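Long-range contacts in ricin B lectin (Clostridium thermocellum, PDB 3VSF), which is an exo-beta-1,3-galactanase of glycoside hydrolase family 43 that carries a ricin-type beta-trefoil module able to bind galactose: residues A420-E426 / N444-K448; C464-D469 / I481-D486. One frame throughout, in Å; residues are numbered along the deposited sequence.

Interaction 1 of 2, residues A420-E426 / N444-K448; sequences ALDVKDE and NQHWK
Asn444 and Val423 exchange two hydrogen bonds: Val423 N gives its hydrogen to Asn444 O (3.1 Å), and Asn444 ND2 returns one to Val423 O at 3.0 Å. The second comes from above the carbonyl plane but lies in the plane of the asparagine amide. Glu426 N reaches Val423 O from the other face of that carbonyl, closing the turn after strand 420-423, so this single oxygen takes two donors. With chi1 at 62°, Asn444 CG lies between its backbone N and carbonyl carbon, which turns the amide toward the Val423 carbonyl; Glu426 CG packs across it.

Gln445 NE2 meets Asp422 OD2 at 2.9 Å on the anti side, tilted out of the carboxylate plane though within the glutamine's own amide plane, the two flat groups being nearly perpendicular. The amide is filled by further partners: NE2 also meets Thr438 O, and OE1 accepts from Asn440 N. Gln445-His446-Trp447 is the Gln-X-Trp signature of the ricin-type beta-trefoil, and Asp422, Asp425, Asn440 and Asn444 belong to a galactose site, empty of sugar here. Gln445 therefore ties the sugar-binding Asp422 to the loop bearing Asn440.

Trp447 contributes its indole N-H: NE1 binds Leu421 O at 3.2 Å, nearly straight (167°), with the oxygen in the ring plane. Leu421 CD2 makes a CH-pi contact over one ring face, and Val423 CG2 approaches Trp447 CH2 obliquely to 3.6 Å.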
loop_
_atom_site.group_PDB
_atom_site.type_symbol
_atom_site.label_atom_id
_atom_site.label_comp_id
_atom_site.label_asym_id
_atom_site.label_seq_id
_atom_site.Cartn_x
_atom_site.Cartn_y
_atom_site.Cartn_z
ATOM N N ALA A 420 2.697 12.463 -11.485
ATOM C CA ALA A 420 3.517 13.635 -11.194
ATOM C C ALA A 420 4.636 13.826 -12.211
ATOM O O ALA A 420 5.094 12.868 -12.835
ATOM C CB ALA A 420 4.091 13.539 -9.788
ATOM N N LEU A 421 5.070 15.073 -12.371
ATOM C CA LEU A 421 6.191 15.386 -13.247
ATOM C C LEU A 421 7.443 14.728 -12.686
ATOM O O LEU A 421 7.846 15.004 -11.557
ATOM C CB LEU A 421 6.384 16.899 -13.353
ATOM C CG LEU A 421 7.341 17.397 -14.438
ATOM C CD1 LEU A 421 6.860 16.972 -15.817
ATOM C CD2 LEU A 421 7.486 18.907 -14.363
ATOM N N ASP A 422 8.054 13.856 -13.479
ATOM C CA ASP A 422 9.149 13.027 -12.994
ATOM C C ASP A 422 10.348 13.041 -13.935
ATOM O O ASP A 422 10.192 12.981 -15.153
ATOM C CB ASP A 422 8.657 11.590 -12.801
ATOM C CG ASP A 422 9.738 10.666 -12.278
ATOM O OD1 ASP A 422 10.521 10.140 -13.095
ATOM O OD2 ASP A 422 9.798 10.462 -11.048
ATOM N N VAL A 423 11.544 13.122 -13.361
ATOM C CA VAL A 423 12.771 13.000 -14.138
ATOM C C VAL A 423 13.120 11.523 -14.294
ATOM O O VAL A 423 13.568 10.877 -13.347
ATOM C CB VAL A 423 13.945 13.735 -13.470
ATOM C CG1 VAL A 423 15.187 13.650 -14.342
ATOM C CG2 VAL A 423 13.579 15.186 -13.201
ATOM N N LYS A 424 12.906 10.999 -15.497
ATOM C CA LYS A 424 13.077 9.576 -15.780
ATOM C C LYS A 424 14.333 8.969 -15.152
ATOM O O LYS A 424 15.436 9.492 -15.307
ATOM C CB LYS A 424 13.081 9.342 -17.294
ATOM C CG LYS A 424 13.186 7.883 -17.711
ATOM C CD LYS A 424 13.168 7.752 -19.227
ATOM C CE LYS A 424 13.395 6.317 -19.673
ATOM N NZ LYS A 424 12.315 5.406 -19.204
ATOM N N ASP A 425 14.144 7.863 -14.437
ATOM C CA ASP A 425 15.248 7.106 -13.849
ATOM C C ASP A 425 16.152 7.951 -12.953
ATOM O O ASP A 425 17.341 7.662 -12.813
ATOM C CB ASP A 425 16.076 6.430 -14.946
ATOM C CG ASP A 425 15.252 5.477 -15.793
ATOM O OD1 ASP A 425 14.290 4.886 -15.259
ATOM O OD2 ASP A 425 15.565 5.319 -16.992
ATOM N N GLU A 426 15.583 8.988 -12.347
ATOM C CA GLU A 426 16.330 9.865 -11.450
ATOM C C GLU A 426 17.639 10.340 -12.072
ATOM O O GLU A 426 18.669 10.399 -11.402
ATOM C CB GLU A 426 16.605 9.166 -10.117
ATOM C CG GLU A 426 15.365 8.930 -9.270
ATOM C CD GLU A 426 15.685 8.274 -7.941
ATOM O OE1 GLU A 426 16.374 7.231 -7.940
ATOM O OE2 GLU A 426 15.250 8.803 -6.895
ATOM N N ASN A 444 13.225 13.296 -7.470
ATOM C CA ASN A 444 13.095 13.592 -8.890
ATOM C C ASN A 444 11.664 13.970 -9.259
ATOM O O ASN A 444 11.323 14.071 -10.437
ATOM C CB ASN A 444 13.573 12.412 -9.737
ATOM C CG ASN A 444 12.759 11.155 -9.498
ATOM O OD1 ASN A 444 12.249 10.929 -8.401
ATOM N ND2 ASN A 444 12.636 10.327 -10.529
ATOM N N GLN A 445 10.832 14.173 -8.242
ATOM C CA GLN A 445 9.452 14.599 -8.444
ATOM C C GLN A 445 9.172 15.880 -7.666
ATOM O O GLN A 445 8.043 16.369 -7.639
ATOM C CB GLN A 445 8.477 13.497 -8.024
ATOM C CG GLN A 445 8.624 12.209 -8.815
ATOM C CD GLN A 445 7.546 11.193 -8.492
ATOM O OE1 GLN A 445 6.747 11.388 -7.575
ATOM N NE2 GLN A 445 7.515 10.102 -9.249
ATOM N N HIS A 446 10.212 16.415 -7.032
ATOM C CA HIS A 446 10.102 17.669 -6.297
ATOM C C HIS A 446 10.709 18.818 -7.096
ATOM O O HIS A 446 11.828 18.712 -7.599
ATOM C CB HIS A 446 10.785 17.554 -4.933
ATOM C CG HIS A 446 10.128 16.575 -4.011
ATOM N ND1 HIS A 446 10.617 16.294 -2.753
ATOM C CD2 HIS A 446 9.020 15.813 -4.162
ATOM C CE1 HIS A 446 9.838 15.399 -2.170
ATOM N NE2 HIS A 446 8.863 15.091 -3.004
ATOM N N TRP A 447 9.967 19.914 -7.207
ATOM C CA TRP A 447 10.394 21.046 -8.024
ATOM C C TRP A 447 10.351 22.360 -7.257
ATOM O O TRP A 447 9.374 22.655 -6.568
ATOM C CB TRP A 447 9.517 21.149 -9.273
ATOM C CG TRP A 447 9.523 19.909 -10.107
ATOM C CD1 TRP A 447 8.637 18.875 -10.042
ATOM C CD2 TRP A 447 10.464 19.571 -11.130
ATOM N NE1 TRP A 447 8.967 17.912 -10.964
ATOM C CE2 TRP A 447 10.087 18.316 -11.646
ATOM C CE3 TRP A 447 11.591 20.206 -11.663
ATOM C CZ2 TRP A 447 10.794 17.684 -12.667
ATOM C CZ3 TRP A 447 12.291 19.578 -12.674
ATOM C CH2 TRP A 447 11.890 18.331 -13.167
ATOM N N LYS A 448 11.412 23.151 -7.384
ATOM C CA LYS A 448 11.458 24.467 -6.759
ATOM C C LYS A 448 11.291 25.575 -7.794
ATOM O O LYS A 448 11.947 25.569 -8.837
ATOM C CB LYS A 448 12.766 24.665 -5.989
ATOM C CG LYS A 448 12.853 26.006 -5.275
ATOM C CD LYS A 448 14.098 26.110 -4.409
ATOM C CE LYS A 448 15.363 26.161 -5.249
ATOM N NZ LYS A 448 16.576 26.338 -4.402
#

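Interaction 2 of 2, residues C464-D469 / I481-D486; sequences CGKLID and IQQWSD. With GOL (glycerol), chain G.
Asp469 and Trp484 both carry CG anti to the backbone N (chi1 -169° and -159°), while Gln482 holds CG between its N and carbonyl carbon (chi1 66°) and then runs out extended; together these torsions bring carboxylate, indole and amide around one glycerol. The three residues lie on the same face of an antiparallel hairpin, strands 467-470 and 479-484, one of the three hairpins that cap the barrel of a beta-trefoil.

Glycerol C2 sits over the centre of the Trp484 ring, 3.6 Å above its plane. Glycerol O1 donates to Asp469 OD2 at 2.7 Å and O2 makes a weak bond to OD1, while Gln482 NE2 donates to O3 at 3.0 Å. Gln492 NE2 also binds Asp469 OD2, and Asn491 ND2 bonds to the glycerol. An aromatic face beside a carboxylate and amides is consistent with a sugar pocket of the kind ricin-type modules use, although the glycerol is probably from the crystallisation liquor.

Backbone bonds run in both directions at the pairs Leu467-Trp484 and Asp469-Gln482. Between them, the non-hydrogen-bonded pair Ile468-Gln483 turns its side chains to the hairpin's other face. There Ile468 CG2 meets Ile481 CG2 at 3.6 Å, and both isoleucines pack on Leu434. Gln483 runs extended past Lys466 toward Cys464, its NE2 held by Ser427 O.

Past the end of strand 479-484, Asp486 CB lies against Leu467 CD1, and the Asp486 carboxylate forms a salt bridge with Lys458. The lysine chain of Lys466 passes along the backbone of Trp484 and Ser485 and bends at its last torsion, so that NZ reaches Ser485 OG at 3.1 Å, a hydroxyl also bonded to Asp430 OD1.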
loop_
_atom_site.group_PDB
_atom_site.type_symbol
_atom_site.label_atom_id
_atom_site.label_comp_id
_atom_site.label_asym_id
_atom_site.label_seq_id
_atom_site.Cartn_x
_atom_site.Cartn_y
_atom_site.Cartn_z
ATOM N N CYS A 464 19.139 17.210 -8.660
ATOM C CA CYS A 464 20.404 17.731 -9.170
ATOM C C CYS A 464 20.401 19.251 -9.319
ATOM O O CYS A 464 21.457 19.883 -9.311
ATOM C CB CYS A 464 20.744 17.077 -10.511
ATOM S SG CYS A 464 19.461 17.260 -11.767
ATOM N N GLY A 465 19.216 19.832 -9.463
ATOM C CA GLY A 465 19.087 21.274 -9.551
ATOM C C GLY A 465 18.931 21.797 -10.967
ATOM O O GLY A 465 18.800 23.003 -11.179
ATOM N N LYS A 466 18.945 20.893 -11.940
ATOM C CA LYS A 466 18.789 21.280 -13.336
ATOM C C LYS A 466 17.349 21.692 -13.625
ATOM O O LYS A 466 16.415 21.217 -12.978
ATOM C CB LYS A 466 19.232 20.148 -14.265
ATOM C CG LYS A 466 20.668 19.707 -14.045
ATOM C CD LYS A 466 21.116 18.704 -15.096
ATOM C CE LYS A 466 22.504 18.167 -14.783
ATOM N NZ LYS A 466 23.498 19.255 -14.580
ATOM N N LEU A 467 17.174 22.578 -14.599
ATOM C CA LEU A 467 15.873 23.186 -14.859
ATOM C C LEU A 467 15.042 22.403 -15.867
ATOM O O LEU A 467 15.575 21.637 -16.669
ATOM C CB LEU A 467 16.057 24.620 -15.365
ATOM C CG LEU A 467 17.094 25.477 -14.641
ATOM C CD1 LEU A 467 17.130 26.879 -15.232
ATOM C CD2 LEU A 467 16.806 25.528 -13.151
ATOM N N ILE A 468 13.728 22.603 -15.814
ATOM C CA ILE A 468 12.834 22.090 -16.842
ATOM C C ILE A 468 13.155 22.812 -18.141
ATOM O O ILE A 468 13.126 24.042 -18.199
ATOM C CB ILE A 468 11.360 22.324 -16.474
ATOM C CG1 ILE A 468 11.017 21.608 -15.167
ATOM C CG2 ILE A 468 10.448 21.857 -17.600
ATOM C CD1 ILE A 468 9.567 21.738 -14.761
ATOM N N ASP A 469 13.464 22.048 -19.182
ATOM C CA ASP A 469 14.007 22.618 -20.408
ATOM C C ASP A 469 13.330 22.046 -21.650
ATOM O O ASP A 469 13.073 20.846 -21.729
ATOM C CB ASP A 469 15.514 22.348 -20.463
ATOM C CG ASP A 469 16.215 23.127 -21.558
ATOM O OD1 ASP A 469 15.592 23.386 -22.607
ATOM O OD2 ASP A 469 17.400 23.476 -21.370
ATOM N N ILE A 481 10.262 17.837 -23.577
ATOM C CA ILE A 481 10.613 18.520 -22.338
ATOM C C ILE A 481 11.642 17.693 -21.580
ATOM O O ILE A 481 11.441 16.502 -21.345
ATOM C CB ILE A 481 9.382 18.751 -21.446
ATOM C CG1 ILE A 481 8.344 19.596 -22.188
ATOM C CG2 ILE A 481 9.788 19.428 -20.148
ATOM C CD1 ILE A 481 8.862 20.945 -22.631
ATOM N N GLN A 482 12.745 18.327 -21.201
ATOM C CA GLN A 482 13.861 17.610 -20.598
ATOM C C GLN A 482 14.443 18.330 -19.390
ATOM O O GLN A 482 13.860 19.279 -18.864
ATOM C CB GLN A 482 14.967 17.394 -21.633
ATOM C CG GLN A 482 15.626 18.684 -22.096
ATOM C CD GLN A 482 16.688 18.456 -23.155
ATOM O OE1 GLN A 482 16.755 17.390 -23.766
ATOM N NE2 GLN A 482 17.528 19.461 -23.375
ATOM N N GLN A 483 15.609 17.860 -18.965
ATOM C CA GLN A 483 16.320 18.412 -17.826
ATOM C C GLN A 483 17.649 18.963 -18.327
ATOM O O GLN A 483 18.331 18.313 -19.118
ATOM C CB GLN A 483 16.560 17.307 -16.799
ATOM C CG GLN A 483 17.153 17.764 -15.484
ATOM C CD GLN A 483 17.451 16.599 -14.561
ATOM O OE1 GLN A 483 16.961 16.543 -13.432
ATOM N NE2 GLN A 483 18.258 15.658 -15.038
ATOM N N TRP A 484 18.018 20.159 -17.880
ATOM C CA TRP A 484 19.249 20.781 -18.355
ATOM C C TRP A 484 19.776 21.824 -17.376
ATOM O O TRP A 484 19.012 22.434 -16.631
ATOM C CB TRP A 484 19.021 21.420 -19.726
ATOM C CG TRP A 484 20.276 21.642 -20.514
ATOM C CD1 TRP A 484 21.139 22.691 -20.402
ATOM C CD2 TRP A 484 20.802 20.795 -21.543
ATOM N NE1 TRP A 484 22.174 22.549 -21.296
ATOM C CE2 TRP A 484 21.990 21.394 -22.009
ATOM C CE3 TRP A 484 20.387 19.589 -22.116
ATOM C CZ2 TRP A 484 22.766 20.828 -23.017
ATOM C CZ3 TRP A 484 21.158 19.028 -23.117
ATOM C CH2 TRP A 484 22.333 19.647 -23.557
ATOM N N SER A 485 21.091 22.023 -17.386
ATOM C CA SER A 485 21.726 23.006 -16.518
ATOM C C SER A 485 21.175 24.402 -16.782
ATOM O O SER A 485 20.771 24.716 -17.902
ATOM C CB SER A 485 23.241 23.001 -16.726
ATOM O OG SER A 485 23.784 21.711 -16.505
ATOM N N ASP A 486 21.162 25.236 -15.748
ATOM C CA ASP A 486 20.699 26.612 -15.882
ATOM C C ASP A 486 21.632 27.413 -16.785
ATOM O O ASP A 486 22.686 27.875 -16.350
ATOM C CB ASP A 486 20.593 27.275 -14.506
ATOM C CG ASP A 486 20.175 28.732 -14.590
ATOM O OD1 ASP A 486 19.544 29.118 -15.596
ATOM O OD2 ASP A 486 20.477 29.490 -13.644
HETATM C C1 GOL G . 19.637 23.835 -24.256
HETATM O O1 GOL G . 18.787 24.558 -23.393
HETATM C C2 GOL G . 19.170 22.385 -24.340
HETATM O O2 GOL G . 17.779 22.326 -24.121
HETATM C C3 GOL G . 19.482 21.826 -25.723
HETATM O O3 GOL G . 19.127 20.461 -25.766
#

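Both interactions lie in the beta-trefoil module and draw on the same branched antiparallel sheet, their centres 11 Å apart. Interaction 1 is the more buried: it joins strand 420-423 to the chain entering strand 447-453, mainly through side-chain amides, a carboxylate and an indole. Interaction 2 is an ordinary hairpin ladder, partly buried, with isoleucines and Gln483 on the face toward interaction 1, and an aspartate, a glutamine and an indole holding glycerol on the other. They meet where Trp447 CZ3 packs on Ile468 CG1 and Leu421 CD2 on Ile468 CD1. Each has an aspartate next to a bound glycerol, but galactose has been seen at the site of 420-426 / 444-448, whereas for 464-469 / 481-486 a sugar role remains inference.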